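Long-range contact in putative Fe-S biosynthesis protein (Lactobacillus salivarius, PDB 2P2E), which is of unknown function but probably takes part in iron-sulphur cluster biosynthesis: residues L27-D32 with D48-V53. Residues are numbered along the deposited sequence; the frame is centred on the assembly and turned at random.
Sequences LLDFDD and DFRILV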
ATOM      1  N   LEU A  27      -4.574  -0.460  -0.469  1.00 17.05           N
ATOM      2  CA  LEU A  27      -4.075  -1.394   0.510  1.00 17.69           C
ATOM      3  C   LEU A  27      -2.558  -1.433   0.534  1.00 18.63           C
ATOM      4  O   LEU A  27      -1.906  -1.447  -0.512  1.00 20.12           O
ATOM      5  CB  LEU A  27      -4.582  -2.798   0.215  1.00 15.30           C
ATOM      6  CG  LEU A  27      -6.071  -3.002  -0.020  1.00 14.70           C
ATOM      7  CD1 LEU A  27      -6.289  -4.475  -0.321  1.00 14.07           C
ATOM      8  CD2 LEU A  27      -6.882  -2.571   1.189  1.00 13.58           C
ATOM      9  N   LEU A  28      -1.996  -1.427   1.734  1.00 19.08           N
ATOM     10  CA  LEU A  28      -0.561  -1.553   1.890  1.00 19.17           C
ATOM     11  C   LEU A  28      -0.468  -3.025   2.252  1.00 20.65           C
ATOM     12  O   LEU A  28      -0.635  -3.412   3.405  1.00 20.54           O
ATOM     13  CB  LEU A  28      -0.056  -0.690   3.033  1.00 18.80           C
ATOM     14  CG  LEU A  28       1.441  -0.819   3.296  1.00 20.52           C
ATOM     15  CD1 LEU A  28       2.250  -0.580   2.022  1.00 18.65           C
ATOM     16  CD2 LEU A  28       1.820   0.184   4.352  1.00 21.73           C
ATOM     17  N   ASP A  29      -0.230  -3.845   1.241  1.00 21.16           N
ATOM     18  CA  ASP A  29      -0.172  -5.279   1.422  1.00 23.14           C
ATOM     19  C   ASP A  29       1.189  -5.849   1.769  1.00 23.86           C
ATOM     20  O   ASP A  29       2.218  -5.380   1.295  1.00 25.11           O
ATOM     21  CB  ASP A  29      -0.708  -5.958   0.154  1.00 25.49           C
ATOM     22  CG  ASP A  29      -0.597  -7.468   0.197  1.00 27.45           C
ATOM     23  OD1 ASP A  29      -1.086  -8.069   1.177  1.00 28.39           O
ATOM     24  OD2 ASP A  29      -0.031  -8.054  -0.753  1.00 29.86           O
ATOM     25  N   PHE A  30       1.178  -6.856   2.633  1.00 25.10           N
ATOM     26  CA  PHE A  30       2.393  -7.558   2.995  1.00 25.15           C
ATOM     27  C   PHE A  30       2.208  -8.865   2.225  1.00 25.44           C
ATOM     28  O   PHE A  30       1.382  -9.706   2.576  1.00 24.22           O
ATOM     29  CB  PHE A  30       2.467  -7.815   4.497  1.00 25.76           C
ATOM     30  CG  PHE A  30       3.820  -8.246   4.950  1.00 26.00           C
ATOM     31  CD1 PHE A  30       4.924  -7.422   4.739  1.00 27.58           C
ATOM     32  CD2 PHE A  30       4.012  -9.488   5.537  1.00 26.32           C
ATOM     33  CE1 PHE A  30       6.204  -7.829   5.096  1.00 26.69           C
ATOM     34  CE2 PHE A  30       5.287  -9.909   5.900  1.00 25.88           C
ATOM     35  CZ  PHE A  30       6.385  -9.074   5.677  1.00 26.84           C
ATOM     36  N   ASP A  31       2.968  -8.996   1.147  1.00 26.21           N
ATOM     37  CA  ASP A  31       2.895 -10.136   0.253  1.00 27.15           C
ATOM     38  C   ASP A  31       3.409 -11.417   0.868  1.00 27.82           C
ATOM     39  O   ASP A  31       4.562 -11.769   0.674  1.00 28.97           O
ATOM     40  CB  ASP A  31       3.691  -9.825  -1.007  1.00 27.59           C
ATOM     41  CG  ASP A  31       3.315 -10.711  -2.146  1.00 28.76           C
ATOM     42  OD1 ASP A  31       2.531 -11.650  -1.909  1.00 31.03           O
ATOM     43  OD2 ASP A  31       3.797 -10.473  -3.273  1.00 29.13           O
ATOM     44  N   ASP A  32       2.556 -12.127   1.595  1.00 28.64           N
ATOM     45  CA  ASP A  32       2.974 -13.363   2.245  1.00 29.45           C
ATOM     46  C   ASP A  32       2.014 -14.513   1.972  1.00 30.49           C
ATOM     47  O   ASP A  32       2.140 -15.597   2.543  1.00 30.91           O
ATOM     48  CB  ASP A  32       3.093 -13.140   3.754  1.00 28.68           C
ATOM     49  CG  ASP A  32       1.846 -12.513   4.346  1.00 29.26           C
ATOM     50  OD1 ASP A  32       0.798 -12.518   3.669  1.00 30.01           O
ATOM     51  OD2 ASP A  32       1.911 -12.024   5.491  1.00 28.81           O
ATOM     52  N   ASP A  48       6.943  -9.066   1.186  1.00 33.60           N
ATOM     53  CA  ASP A  48       7.398  -7.713   0.946  1.00 29.93           C
ATOM     54  C   ASP A  48       6.216  -6.781   0.800  1.00 27.35           C
ATOM     55  O   ASP A  48       5.099  -7.227   0.561  1.00 28.40           O
ATOM     56  CB  ASP A  48       8.248  -7.665  -0.308  1.00 30.84           C
ATOM     57  CG  ASP A  48       9.668  -7.321  -0.003  1.00 33.11           C
ATOM     58  OD1 ASP A  48       9.948  -7.069   1.190  1.00 32.88           O
ATOM     59  OD2 ASP A  48      10.496  -7.297  -0.943  1.00 35.91           O
ATOM     60  N   PHE A  49       6.466  -5.486   0.941  1.00 24.10           N
ATOM     61  CA  PHE A  49       5.422  -4.475   0.829  1.00 21.19           C
ATOM     62  C   PHE A  49       5.095  -4.083  -0.589  1.00 19.64           C
ATOM     63  O   PHE A  49       5.971  -4.001  -1.432  1.00 20.83           O
ATOM     64  CB  PHE A  49       5.835  -3.214   1.565  1.00 19.94           C
ATOM     65  CG  PHE A  49       5.728  -3.323   3.037  1.00 17.41           C
ATOM     66  CD1 PHE A  49       4.488  -3.427   3.638  1.00 17.74           C
ATOM     67  CD2 PHE A  49       6.860  -3.303   3.827  1.00 16.71           C
ATOM     68  CE1 PHE A  49       4.377  -3.508   5.018  1.00 17.65           C
ATOM     69  CE2 PHE A  49       6.756  -3.383   5.202  1.00 17.22           C
ATOM     70  CZ  PHE A  49       5.514  -3.483   5.797  1.00 17.19           C
ATOM     71  N   ARG A  50       3.824  -3.819  -0.840  1.00 17.94           N
ATOM     72  CA  ARG A  50       3.393  -3.397  -2.158  1.00 18.08           C
ATOM     73  C   ARG A  50       2.018  -2.759  -2.026  1.00 18.36           C
ATOM     74  O   ARG A  50       1.297  -3.025  -1.068  1.00 17.98           O
ATOM     75  CB  ARG A  50       3.328  -4.590  -3.101  1.00 17.24           C
ATOM     76  CG  ARG A  50       2.332  -5.617  -2.665  1.00 19.49           C
ATOM     77  CD  ARG A  50       2.107  -6.671  -3.718  1.00 19.15           C
ATOM     78  NE  ARG A  50       1.217  -7.706  -3.215  1.00 19.42           N
ATOM     79  CZ  ARG A  50       0.681  -8.656  -3.966  1.00 23.06           C
ATOM     80  NH1 ARG A  50       0.942  -8.707  -5.265  1.00 24.34           N
ATOM     81  NH2 ARG A  50      -0.122  -9.554  -3.420  1.00 24.12           N
ATOM     82  N   ILE A  51       1.658  -1.907  -2.976  1.00 18.36           N
ATOM     83  CA  ILE A  51       0.353  -1.260  -2.945  1.00 19.65           C
ATOM     84  C   ILE A  51      -0.648  -1.962  -3.834  1.00 20.81           C
ATOM     85  O   ILE A  51      -0.388  -2.195  -5.010  1.00 21.33           O
ATOM     86  CB  ILE A  51       0.412   0.196  -3.416  1.00 21.01           C
ATOM     87  CG1 ILE A  51       1.473   0.946  -2.628  1.00 21.43           C
ATOM     88  CG2 ILE A  51      -0.938   0.860  -3.226  1.00 18.11           C
ATOM     89  CD1 ILE A  51       1.317   0.798  -1.162  1.00 25.83           C
ATOM     90  N   LEU A  52      -1.798  -2.289  -3.265  1.00 21.18           N
ATOM     91  CA  LEU A  52      -2.854  -2.945  -4.014  1.00 22.56           C
ATOM     92  C   LEU A  52      -4.043  -2.016  -4.074  1.00 23.34           C
ATOM     93  O   LEU A  52      -4.341  -1.322  -3.104  1.00 24.46           O
ATOM     94  CB  LEU A  52      -3.295  -4.230  -3.317  1.00 23.31           C
ATOM     95  CG  LEU A  52      -2.505  -5.526  -3.452  1.00 24.68           C
ATOM     96  CD1 LEU A  52      -1.014  -5.252  -3.374  1.00 27.64           C
ATOM     97  CD2 LEU A  52      -2.949  -6.475  -2.348  1.00 23.85           C
ATOM     98  N   VAL A  53      -4.715  -1.991  -5.215  1.00 23.66           N
ATOM     99  CA  VAL A  53      -5.907  -1.183  -5.348  1.00 22.81           C
ATOM    100  C   VAL A  53      -7.024  -2.135  -5.741  1.00 22.31           C
ATOM    101  O   VAL A  53      -6.921  -2.901  -6.704  1.00 18.80           O
ATOM    102  CB  VAL A  53      -5.731  -0.052  -6.382  1.00 22.89           C
ATOM    103  CG1 VAL A  53      -5.047  -0.574  -7.592  1.00 26.10           C
ATOM    104  CG2 VAL A  53      -7.087   0.542  -6.757  1.00 23.32           C
TER
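L27 with L52 and D29 with R50 are the hydrogen-bonded pairs of an antiparallel strand pairing; L28–I51, between them, and F30–F49, beyond D29–R50, are the non-hydrogen-bonded pairs. The axes of 27-30 and 49-53 come within 4.7 Å and their directions differ by 135°, evidence of strong twist between neighbouring strands 24-30 and 49-55 of the mixed sheet in this member of the iron-sulphur cluster biosynthesis family. D31, itself the centre of an inverse gamma turn, donates from N to D48 O (2.8 Å), one further rung past the F30–F49 bridge.

On the face bearing L28, F30, F49 and I51, F30 turns its edge to the face of F49, a T-shaped pair with centroids 5.4 Å apart and planes at 63°. L28 CD1 meets I51 CD1 (3.6 Å) beside that ring.

The other face carries a salt-bridge network. R50 grips D29 side-on, NE and NH2 both donating to OD2, with NE at 2.8 Å on its anti lone pair, while D29 OD1 bonds to Y64 OH. The R50 chain, extended from CG to NE (chi2 170°), carries the guanidinium alongside the D29 carboxylate; NH1 reaches on to V42 O. With an alanine here, D29 OD2 and the D31 carboxylate would probably lose the positive charge they share. L52 also packs here, its CD2 3.4 Å from D29 CB. The D31 carboxylate stacks almost parallel to the guanidinium, OD2 over the centre of its face, and makes a long ion pair, OD1 to R50 NH2 3.7 Å, with OD1 well out of the guanidinium plane.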